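Side-chain contacts in enoyl CoA hydratase/isomerase (Crotonase) (Legionella pneumophila subsp. pneumophila, PDB 3I47), which probably acts on acyl-CoA thioesters as an enoyl-CoA hydratase or isomerase of the crotonase family: residues A204-K209 / S241-E246; E35-L40 / S85-N90; H182-P185 / E191-L194. All coordinates share one frame; numbering follows the deposited sequence.

Contact 1. Residues A204-K209 / S241-E246; sequences APEAVK and SDEGQE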
ATOM      1  N   ALA A 204      -5.938   9.190  16.976  1.00 16.47           N
ATOM      2  CA  ALA A 204      -7.406   9.197  16.978  1.00 15.87           C
ATOM      3  C   ALA A 204      -7.950   8.632  15.673  1.00 15.52           C
ATOM      4  O   ALA A 204      -7.627   9.110  14.602  1.00 15.09           O
ATOM      5  CB  ALA A 204      -7.926  10.600  17.209  1.00 15.59           C
ATOM      6  N   PRO A 205      -8.777   7.582  15.761  1.00 16.10           N
ATOM      7  CA  PRO A 205      -9.098   6.827  14.549  1.00 16.35           C
ATOM      8  C   PRO A 205      -9.913   7.589  13.511  1.00 15.78           C
ATOM      9  O   PRO A 205      -9.628   7.481  12.312  1.00 15.98           O
ATOM     10  CB  PRO A 205      -9.873   5.610  15.081  1.00 16.67           C
ATOM     11  CG  PRO A 205     -10.344   6.011  16.430  1.00 17.76           C
ATOM     12  CD  PRO A 205      -9.283   6.927  16.975  1.00 16.38           C
ATOM     13  N   GLU A 206     -10.892   8.382  13.948  1.00 15.53           N
ATOM     14  CA  GLU A 206     -11.668   9.157  12.982  1.00 16.08           C
ATOM     15  C   GLU A 206     -10.812  10.259  12.368  1.00 15.30           C
ATOM     16  O   GLU A 206     -10.869  10.494  11.157  1.00 14.86           O
ATOM     17  CB  GLU A 206     -12.937   9.753  13.603  1.00 17.71           C
ATOM     18  CG  GLU A 206     -13.964   8.700  14.064  1.00 28.92           C
ATOM     19  CD  GLU A 206     -14.274   7.658  12.994  1.00 20.75           C
ATOM     20  OE1 GLU A 206     -14.601   8.039  11.842  1.00 29.63           O
ATOM     21  OE2 GLU A 206     -14.180   6.446  13.298  1.00 29.99           O
ATOM     22  N   ALA A 207     -10.013  10.920  13.206  1.00 15.10           N
ATOM     23  CA  ALA A 207      -9.110  11.976  12.742  1.00 14.88           C
ATOM     24  C   ALA A 207      -8.119  11.459  11.682  1.00 14.63           C
ATOM     25  O   ALA A 207      -7.872  12.137  10.686  1.00 14.98           O
ATOM     26  CB  ALA A 207      -8.366  12.607  13.920  1.00 14.80           C
ATOM     27  N   VAL A 208      -7.598  10.250  11.890  1.00 14.15           N
ATOM     28  CA  VAL A 208      -6.665   9.627  10.936  1.00 14.10           C
ATOM     29  C   VAL A 208      -7.370   9.393   9.600  1.00 14.81           C
ATOM     30  O   VAL A 208      -6.874   9.793   8.544  1.00 14.60           O
ATOM     31  CB  VAL A 208      -6.081   8.316  11.505  1.00 14.16           C
ATOM     32  CG1 VAL A 208      -5.390   7.509  10.405  1.00 16.19           C
ATOM     33  CG2 VAL A 208      -5.086   8.605  12.596  1.00 16.40           C
ATOM     34  N   LYS A 209      -8.553   8.781   9.645  1.00 15.08           N
ATOM     35  CA  LYS A 209      -9.314   8.551   8.419  1.00 16.30           C
ATOM     36  C   LYS A 209      -9.741   9.845   7.733  1.00 15.80           C
ATOM     37  O   LYS A 209      -9.654   9.968   6.518  1.00 15.24           O
ATOM     38  CB  LYS A 209     -10.520   7.648   8.703  1.00 17.81           C
ATOM     39  CG  LYS A 209     -10.086   6.260   9.150  1.00 20.49           C
ATOM     40  CD  LYS A 209     -11.259   5.310   9.233  1.00 21.36           C
ATOM     41  CE  LYS A 209     -12.031   5.521  10.517  1.00 21.44           C
ATOM     42  NZ  LYS A 209     -13.082   4.482  10.685  1.00 24.09           N
ATOM     43  N   SER A 241     -16.680  17.643  17.560  1.00 15.32           N
ATOM     44  CA  SER A 241     -16.972  16.205  17.515  1.00 15.20           C
ATOM     45  C   SER A 241     -16.637  15.547  18.855  1.00 14.82           C
ATOM     46  O   SER A 241     -15.808  16.040  19.605  1.00 14.31           O
ATOM     47  CB  SER A 241     -16.167  15.528  16.391  1.00 15.58           C
ATOM     48  OG  SER A 241     -14.785  15.408  16.723  1.00 16.62           O
ATOM     49  N   ASP A 242     -17.268  14.413  19.150  1.00 15.46           N
ATOM     50  CA  ASP A 242     -16.931  13.693  20.374  1.00 17.03           C
ATOM     51  C   ASP A 242     -15.446  13.364  20.465  1.00 16.15           C
ATOM     52  O   ASP A 242     -14.838  13.516  21.521  1.00 16.33           O
ATOM     53  CB  ASP A 242     -17.743  12.402  20.484  1.00 19.30           C
ATOM     54  CG  ASP A 242     -19.230  12.654  20.720  1.00 24.26           C
ATOM     55  OD1 ASP A 242     -19.628  13.790  21.042  1.00 21.41           O
ATOM     56  OD2 ASP A 242     -20.003  11.691  20.574  1.00 21.88           O
ATOM     57  N   GLU A 243     -14.857  12.916  19.352  1.00 15.87           N
ATOM     58  CA  GLU A 243     -13.441  12.560  19.341  1.00 15.42           C
ATOM     59  C   GLU A 243     -12.514  13.765  19.543  1.00 15.45           C
ATOM     60  O   GLU A 243     -11.528  13.677  20.284  1.00 15.52           O
ATOM     61  CB  GLU A 243     -13.083  11.822  18.050  1.00 15.60           C
ATOM     62  CG  GLU A 243     -11.683  11.260  18.056  1.00 16.43           C
ATOM     63  CD  GLU A 243     -11.332  10.629  16.738  1.00 16.04           C
ATOM     64  OE1 GLU A 243     -10.983  11.384  15.807  1.00 16.47           O
ATOM     65  OE2 GLU A 243     -11.394   9.384  16.635  1.00 16.60           O
ATOM     66  N   GLY A 244     -12.835  14.881  18.888  1.00 15.65           N
ATOM     67  CA  GLY A 244     -12.041  16.102  19.024  1.00 14.80           C
ATOM     68  C   GLY A 244     -12.120  16.634  20.450  1.00 15.18           C
ATOM     69  O   GLY A 244     -11.113  17.029  21.037  1.00 15.31           O
ATOM     70  N   GLN A 245     -13.320  16.611  21.025  1.00 15.71           N
ATOM     71  CA  GLN A 245     -13.485  17.052  22.403  1.00 16.18           C
ATOM     72  C   GLN A 245     -12.733  16.163  23.392  1.00 16.76           C
ATOM     73  O   GLN A 245     -12.123  16.660  24.338  1.00 17.39           O
ATOM     74  CB  GLN A 245     -14.972  17.146  22.767  1.00 16.13           C
ATOM     75  CG  GLN A 245     -15.643  18.342  22.138  1.00 16.87           C
ATOM     76  CD  GLN A 245     -15.215  19.652  22.801  1.00 16.90           C
ATOM     77  OE1 GLN A 245     -15.350  19.816  24.020  1.00 17.42           O
ATOM     78  NE2 GLN A 245     -14.695  20.592  22.001  1.00 16.31           N
ATOM     79  N   GLU A 246     -12.768  14.852  23.155  1.00 16.82           N
ATOM     80  CA  GLU A 246     -12.018  13.907  23.970  1.00 17.72           C
ATOM     81  C   GLU A 246     -10.522  14.145  23.852  1.00 17.20           C
ATOM     82  O   GLU A 246      -9.810  14.144  24.848  1.00 17.32           O
ATOM     83  CB  GLU A 246     -12.382  12.464  23.594  1.00 19.15           C
ATOM     84  CG  GLU A 246     -11.446  11.394  24.148  1.00 25.96           C
ATOM     85  CD  GLU A 246     -11.505  11.226  25.660  1.00 21.29           C
ATOM     86  OE1 GLU A 246     -12.395  11.808  26.335  1.00 26.53           O
ATOM     87  OE2 GLU A 246     -10.639  10.495  26.185  1.00 26.42           O
TER
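Glu-243 reaches end-on from helix 242-253 to the first turn of helix 205-218. Its CG is anti to the backbone N (chi1 -172°) and the chain runs on extended, which carries the carboxylate straight across to the other helix. There the carboxylate straddles two successive backbone N-H groups. Glu-206 N donates to Glu-243 OE2 at 2.9 Å, and Ala-207 N donates to Glu-243 OE1 at 2.8 Å. Both oxygens use their syn lone pairs. The second bond is the more bent, with an angle of 136° at the hydrogen against 155° for the first. Aliphatic atoms pack round the carboxylate. Ala-204 CB lies 3.4 Å from Glu-243 CD, and Pro-205 CD lies 3.3 Å from Glu-243 OE2. The side chain of Glu-206 crosses that of Glu-243 at about a right angle, and its own carboxylate turns away to a weak salt bridge with Lys-209. Lys-238 forms a salt bridge with Glu-243 OE1. The two bound N-H groups come just after Ala-204, the N-cap residue of helix 205-218. The partial positive charge of the helix start and the lysine would probably both stabilise the ionised carboxylate.

Contact 2. Residues E35-L40 / S85-N90; sequences EMRIRL and SLVLGN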
ATOM      1  N   GLU A  35      -6.568 -14.356  -3.300  1.00 13.25           N
ATOM      2  CA  GLU A  35      -6.441 -14.493  -1.837  1.00 13.95           C
ATOM      3  C   GLU A  35      -6.222 -13.140  -1.185  1.00 13.96           C
ATOM      4  O   GLU A  35      -6.842 -12.821  -0.174  1.00 14.10           O
ATOM      5  CB  GLU A  35      -5.282 -15.399  -1.435  1.00 15.59           C
ATOM      6  CG  GLU A  35      -5.436 -16.849  -1.862  1.00 21.40           C
ATOM      7  CD  GLU A  35      -4.696 -17.819  -0.941  1.00 15.58           C
ATOM      8  OE1 GLU A  35      -3.943 -18.670  -1.467  1.00 23.08           O
ATOM      9  OE2 GLU A  35      -4.867 -17.725   0.291  1.00 22.15           O
ATOM     10  N   MET A  36      -5.325 -12.349  -1.766  1.00 13.47           N
ATOM     11  CA  MET A  36      -5.037 -11.016  -1.244  1.00 14.37           C
ATOM     12  C   MET A  36      -6.271 -10.129  -1.236  1.00 14.47           C
ATOM     13  O   MET A  36      -6.529  -9.440  -0.245  1.00 14.79           O
ATOM     14  CB  MET A  36      -3.861 -10.379  -1.992  1.00 15.35           C
ATOM     15  CG  MET A  36      -2.563 -11.165  -1.781  1.00 18.86           C
ATOM     16  SD  MET A  36      -1.093 -10.415  -2.552  1.00 16.81           S
ATOM     17  CE  MET A  36      -1.017  -8.901  -1.668  1.00 21.02           C
ATOM     18  N   ARG A  37      -7.043 -10.162  -2.323  1.00 14.25           N
ATOM     19  CA  ARG A  37      -8.288  -9.378  -2.401  1.00 14.52           C
ATOM     20  C   ARG A  37      -9.242  -9.720  -1.253  1.00 14.47           C
ATOM     21  O   ARG A  37      -9.810  -8.828  -0.609  1.00 14.90           O
ATOM     22  CB  ARG A  37      -9.014  -9.633  -3.726  1.00 16.17           C
ATOM     23  CG  ARG A  37      -8.330  -9.038  -4.937  1.00 19.16           C
ATOM     24  CD  ARG A  37      -9.131  -9.364  -6.198  1.00 18.06           C
ATOM     25  NE  ARG A  37     -10.411  -8.646  -6.229  1.00 20.38           N
ATOM     26  CZ  ARG A  37     -11.385  -8.889  -7.102  1.00 19.60           C
ATOM     27  NH1 ARG A  37     -11.238  -9.840  -8.022  1.00 21.42           N
ATOM     28  NH2 ARG A  37     -12.506  -8.178  -7.062  1.00 21.78           N
ATOM     29  N   ILE A  38      -9.429 -11.017  -1.013  1.00 14.14           N
ATOM     30  CA  ILE A  38     -10.359 -11.454   0.023  1.00 13.82           C
ATOM     31  C   ILE A  38      -9.901 -11.026   1.406  1.00 13.69           C
ATOM     32  O   ILE A  38     -10.694 -10.480   2.183  1.00 13.13           O
ATOM     33  CB  ILE A  38     -10.592 -12.984  -0.020  1.00 15.19           C
ATOM     34  CG1 ILE A  38     -11.268 -13.352  -1.343  1.00 18.46           C
ATOM     35  CG2 ILE A  38     -11.455 -13.426   1.174  1.00 17.82           C
ATOM     36  CD1 ILE A  38     -11.331 -14.843  -1.638  1.00 17.56           C
ATOM     37  N   ARG A  39      -8.630 -11.264   1.719  1.00 14.10           N
ATOM     38  CA  ARG A  39      -8.116 -10.886   3.039  1.00 15.05           C
ATOM     39  C   ARG A  39      -8.133  -9.378   3.227  1.00 14.68           C
ATOM     40  O   ARG A  39      -8.438  -8.897   4.316  1.00 15.45           O
ATOM     41  CB  ARG A  39      -6.695 -11.410   3.266  1.00 16.63           C
ATOM     42  CG  ARG A  39      -6.547 -12.914   3.182  1.00 20.26           C
ATOM     43  CD  ARG A  39      -7.436 -13.641   4.133  1.00 18.62           C
ATOM     44  NE  ARG A  39      -7.075 -15.057   4.133  1.00 20.86           N
ATOM     45  CZ  ARG A  39      -7.609 -15.949   4.952  1.00 18.67           C
ATOM     46  NH1 ARG A  39      -8.556 -15.575   5.808  1.00 21.10           N
ATOM     47  NH2 ARG A  39      -7.207 -17.211   4.894  1.00 20.76           N
ATOM     48  N   LEU A  40      -7.795  -8.626   2.177  1.00 14.36           N
ATOM     49  CA  LEU A  40      -7.837  -7.170   2.255  1.00 14.88           C
ATOM     50  C   LEU A  40      -9.253  -6.687   2.559  1.00 15.91           C
ATOM     51  O   LEU A  40      -9.449  -5.826   3.430  1.00 15.73           O
ATOM     52  CB  LEU A  40      -7.328  -6.557   0.946  1.00 15.32           C
ATOM     53  CG  LEU A  40      -7.491  -5.034   0.871  1.00 14.71           C
ATOM     54  CD1 LEU A  40      -6.518  -4.350   1.819  1.00 17.15           C
ATOM     55  CD2 LEU A  40      -7.276  -4.567  -0.568  1.00 16.89           C
ATOM     56  N   SER A  85      -6.349  -9.830 -15.976  1.00 13.15           N
ATOM     57  CA  SER A  85      -5.737  -8.555 -15.584  1.00 13.35           C
ATOM     58  C   SER A  85      -6.580  -7.803 -14.568  1.00 13.22           C
ATOM     59  O   SER A  85      -6.040  -7.027 -13.778  1.00 13.79           O
ATOM     60  CB  SER A  85      -5.490  -7.676 -16.810  1.00 14.01           C
ATOM     61  OG  SER A  85      -4.455  -8.238 -17.596  1.00 18.21           O
ATOM     62  N   LEU A  86      -7.899  -8.026 -14.600  1.00 12.95           N
ATOM     63  CA  LEU A  86      -8.795  -7.370 -13.651  1.00 13.69           C
ATOM     64  C   LEU A  86      -8.651  -7.906 -12.223  1.00 13.53           C
ATOM     65  O   LEU A  86      -9.098  -7.254 -11.282  1.00 13.60           O
ATOM     66  CB  LEU A  86     -10.258  -7.430 -14.122  1.00 14.68           C
ATOM     67  CG  LEU A  86     -10.574  -6.462 -15.274  1.00 13.73           C
ATOM     68  CD1 LEU A  86     -11.881  -6.855 -15.945  1.00 16.12           C
ATOM     69  CD2 LEU A  86     -10.630  -5.033 -14.762  1.00 16.02           C
ATOM     70  N   VAL A  87      -8.015  -9.071 -12.054  1.00 13.18           N
ATOM     71  CA  VAL A  87      -7.714  -9.550 -10.698  1.00 12.22           C
ATOM     72  C   VAL A  87      -6.747  -8.579 -10.021  1.00 12.79           C
ATOM     73  O   VAL A  87      -7.083  -8.015  -8.972  1.00 12.88           O
ATOM     74  CB  VAL A  87      -7.175 -11.007 -10.678  1.00 12.25           C
ATOM     75  CG1 VAL A  87      -6.856 -11.434  -9.229  1.00 13.99           C
ATOM     76  CG2 VAL A  87      -8.196 -11.932 -11.302  1.00 14.43           C
ATOM     77  N   LEU A  88      -5.586  -8.347 -10.638  1.00 13.00           N
ATOM     78  CA  LEU A  88      -4.645  -7.328 -10.134  1.00 13.67           C
ATOM     79  C   LEU A  88      -5.297  -5.947 -10.136  1.00 13.74           C
ATOM     80  O   LEU A  88      -5.162  -5.206  -9.168  1.00 13.76           O
ATOM     81  CB  LEU A  88      -3.337  -7.308 -10.934  1.00 15.09           C
ATOM     82  CG  LEU A  88      -2.335  -6.238 -10.485  1.00 14.97           C
ATOM     83  CD1 LEU A  88      -1.796  -6.510  -9.076  1.00 15.33           C
ATOM     84  CD2 LEU A  88      -1.195  -6.157 -11.482  1.00 15.58           C
ATOM     85  N   GLY A  89      -6.028  -5.619 -11.200  1.00 13.26           N
ATOM     86  CA  GLY A  89      -6.707  -4.314 -11.287  1.00 13.23           C
ATOM     87  C   GLY A  89      -7.647  -4.057 -10.119  1.00 14.26           C
ATOM     88  O   GLY A  89      -7.613  -2.981  -9.513  1.00 14.97           O
ATOM     89  N   ASN A  90      -8.472  -5.043  -9.778  1.00 14.39           N
ATOM     90  CA  ASN A  90      -9.366  -4.891  -8.638  1.00 15.52           C
ATOM     91  C   ASN A  90      -8.647  -4.856  -7.302  1.00 14.72           C
ATOM     92  O   ASN A  90      -9.051  -4.102  -6.405  1.00 14.75           O
ATOM     93  CB  ASN A  90     -10.416  -5.995  -8.651  1.00 18.12           C
ATOM     94  CG  ASN A  90     -11.545  -5.687  -9.600  1.00 20.71           C
ATOM     95  OD1 ASN A  90     -12.129  -4.604  -9.544  1.00 22.38           O
ATOM     96  ND2 ASN A  90     -11.879  -6.639 -10.465  1.00 21.12           N
TER
HETATM   97  O   HOH W   1     -10.459  -6.487  -4.575  1.00 29.70           O
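Arg-37 leaves helix 30-45 toward helix 78-97 and lays its guanidinium against Asn-90. One residue earlier, Met-36 touches Leu-91 of helix 78-97, as Arg-37 itself does. The Arg-37 chain starts extended and then bends about its CG-CD bond (chi3 69°). On the way, Arg-37 CD passes 3.7 Å from the carbonyl oxygen Val-87 O and 4.3 Å from the methyl Val-87 CG1. In this crotonase fold, the contact joins helix 30-45 to helix 78-97 at the protein surface. Val-87 also rests on Leu-33 and Thr-34, about one turn earlier in helix 30-45. Beyond the bend in Arg-37, Asn-90 CB sits over one face of the guanidinium, off toward its rim, and is 3.4 Å from Arg-37 NH2. The amide plane of Asn-90 is tilted 22° from that of the guanidinium. A water lies at the guanidinium edge, in its plane, and accepts from Arg-37 NE at 2.7 Å. It gives a weak bond of 3.3 Å to Asn-90 O, which is also hydrogen-bonded to the Ser-94 hydroxyl. The water thus bridges the arginine to the backbone of the facing helix.

Contact 3. Residues H182-P185 / E191-L194; sequences HCVP and EFTL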
ATOM      1  N   HIS A 182      10.287   5.408   3.836  1.00 14.61           N
ATOM      2  CA  HIS A 182      11.207   5.002   4.888  1.00 14.60           C
ATOM      3  C   HIS A 182      12.109   3.912   4.353  1.00 15.94           C
ATOM      4  O   HIS A 182      11.644   3.003   3.664  1.00 16.37           O
ATOM      5  CB  HIS A 182      10.445   4.440   6.096  1.00 15.72           C
ATOM      6  CG  HIS A 182       9.451   5.395   6.669  1.00 15.85           C
ATOM      7  ND1 HIS A 182       9.790   6.347   7.605  1.00 17.04           N
ATOM      8  CD2 HIS A 182       8.132   5.569   6.411  1.00 16.87           C
ATOM      9  CE1 HIS A 182       8.717   7.056   7.912  1.00 16.28           C
ATOM     10  NE2 HIS A 182       7.701   6.612   7.195  1.00 16.67           N
ATOM     11  N   CYS A 183      13.393   4.005   4.682  1.00 16.27           N
ATOM     12  CA  CYS A 183      14.374   3.030   4.252  1.00 17.71           C
ATOM     13  C   CYS A 183      15.158   2.681   5.511  1.00 18.96           C
ATOM     14  O   CYS A 183      15.803   3.551   6.120  1.00 20.96           O
ATOM     15  CB  CYS A 183      15.246   3.645   3.154  1.00 18.81           C
ATOM     16  SG  CYS A 183      16.452   2.526   2.408  1.00 28.26           S
ATOM     17  N   VAL A 184      15.060   1.424   5.930  1.00 18.06           N
ATOM     18  CA  VAL A 184      15.491   1.010   7.272  1.00 18.11           C
ATOM     19  C   VAL A 184      16.366  -0.250   7.212  1.00 17.56           C
ATOM     20  O   VAL A 184      16.361  -0.966   6.203  1.00 17.34           O
ATOM     21  CB  VAL A 184      14.260   0.799   8.202  1.00 18.43           C
ATOM     22  CG1 VAL A 184      13.441   2.095   8.321  1.00 20.31           C
ATOM     23  CG2 VAL A 184      13.392  -0.327   7.674  1.00 19.77           C
ATOM     24  N   PRO A 185      17.153  -0.531   8.274  1.00 17.56           N
ATOM     25  CA  PRO A 185      18.051  -1.682   8.239  1.00 17.75           C
ATOM     26  C   PRO A 185      17.335  -3.002   7.984  1.00 18.23           C
ATOM     27  O   PRO A 185      16.243  -3.221   8.512  1.00 18.56           O
ATOM     28  CB  PRO A 185      18.682  -1.668   9.641  1.00 18.28           C
ATOM     29  CG  PRO A 185      18.646  -0.225  10.032  1.00 16.37           C
ATOM     30  CD  PRO A 185      17.315   0.236   9.523  1.00 17.99           C
ATOM     31  N   GLU A 191      10.334  -5.154  12.742  1.00 14.91           N
ATOM     32  CA  GLU A 191      10.188  -4.442  14.010  1.00 14.87           C
ATOM     33  C   GLU A 191       9.848  -2.969  13.775  1.00 14.37           C
ATOM     34  O   GLU A 191       8.942  -2.423  14.410  1.00 14.86           O
ATOM     35  CB  GLU A 191      11.457  -4.578  14.859  1.00 15.36           C
ATOM     36  CG  GLU A 191      11.686  -5.999  15.401  1.00 20.29           C
ATOM     37  CD  GLU A 191      12.409  -6.954  14.435  1.00 16.84           C
ATOM     38  OE1 GLU A 191      12.869  -7.999  14.937  1.00 22.17           O
ATOM     39  OE2 GLU A 191      12.527  -6.714  13.201  1.00 19.47           O
ATOM     40  N   PHE A 192      10.558  -2.327  12.847  1.00 13.57           N
ATOM     41  CA  PHE A 192      10.261  -0.932  12.499  1.00 13.89           C
ATOM     42  C   PHE A 192       8.809  -0.765  12.023  1.00 13.29           C
ATOM     43  O   PHE A 192       8.082   0.131  12.458  1.00 14.03           O
ATOM     44  CB  PHE A 192      11.222  -0.430  11.404  1.00 15.45           C
ATOM     45  CG  PHE A 192      10.963   0.987  10.979  1.00 14.85           C
ATOM     46  CD1 PHE A 192      10.015   1.288   9.991  1.00 15.65           C
ATOM     47  CD2 PHE A 192      11.651   2.037  11.585  1.00 16.18           C
ATOM     48  CE1 PHE A 192       9.755   2.624   9.614  1.00 14.93           C
ATOM     49  CE2 PHE A 192      11.418   3.364  11.210  1.00 15.47           C
ATOM     50  CZ  PHE A 192      10.463   3.665  10.223  1.00 16.45           C
ATOM     51  N   THR A 193       8.405  -1.637  11.105  1.00 12.88           N
ATOM     52  CA  THR A 193       7.092  -1.556  10.493  1.00 13.22           C
ATOM     53  C   THR A 193       5.975  -1.763  11.511  1.00 14.33           C
ATOM     54  O   THR A 193       4.999  -1.011  11.516  1.00 14.22           O
ATOM     55  CB  THR A 193       6.982  -2.584   9.350  1.00 12.94           C
ATOM     56  OG1 THR A 193       7.936  -2.235   8.348  1.00 13.99           O
ATOM     57  CG2 THR A 193       5.588  -2.559   8.735  1.00 13.85           C
ATOM     58  N   LEU A 194       6.113  -2.763  12.374  1.00 15.56           N
ATOM     59  CA  LEU A 194       5.087  -3.016  13.388  1.00 16.73           C
ATOM     60  C   LEU A 194       4.925  -1.836  14.347  1.00 16.93           C
ATOM     61  O   LEU A 194       3.806  -1.448  14.689  1.00 17.54           O
ATOM     62  CB  LEU A 194       5.392  -4.287  14.179  1.00 17.73           C
ATOM     63  CG  LEU A 194       5.322  -5.606  13.413  1.00 19.60           C
ATOM     64  CD1 LEU A 194       5.664  -6.759  14.351  1.00 19.24           C
ATOM     65  CD2 LEU A 194       3.945  -5.810  12.783  1.00 19.31           C
TER
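Phe-192 offers one face of its ring to Val-184, whose CG1 methyl sits over the centre. This is a CH-pi contact: Val-184 CG1 is 3.6 Å from the centroid of the Phe-192 ring and only 5° off its normal. The six ring carbons are therefore almost equally far from the methyl. With chi1 at 179°, the Phe-192 ring swings away from its backbone N and out toward strand 182-184. His-182 comes to another part of the same ring. His-182 ND1 lies at the edge of the phenyl group, near its plane, 3.8 Å from Phe-192 CZ. The two ring planes are inclined at 51° and their centroids are 5.5 Å apart, an oblique pair. His-182 CB also touches Phe-192 CE1, at 4.0 Å. On the helix, Tyr-196 meets the His-182 ring edge-to-face. Strand 182-184 is an outermost strand of the six-stranded sheet and runs parallel to strand 123-127, with backbone bonds to Ala-126. Helix 189-201 follows it after a short turn and packs over strands 182-184 and 123-127 at the end of the sheet, where Ile-125 touches His-182, Val-184, Phe-192 and Thr-193.

How the contacts relate
From the N terminus, contact 2 comes first. It closes a loop of 44 residues that includes strand 51-56 and helix 67-74, and it ties helix 30-45 to helix 78-97. Contact 3 is the most local, with five residues between its segments on strand 182-184 and helix 189-201. It joins that helix to an outermost strand of the six-stranded sheet. Helix 205-218 follows directly and opens contact 1, whose 31 intervening residues are mostly helical. Contact 1 links this helix to helix 242-253, near the C terminus. The three loops lie in series and none nest or cross. Contacts 2 and 3 lie on opposite sides of the chain's centre, their own centres 26 Å apart.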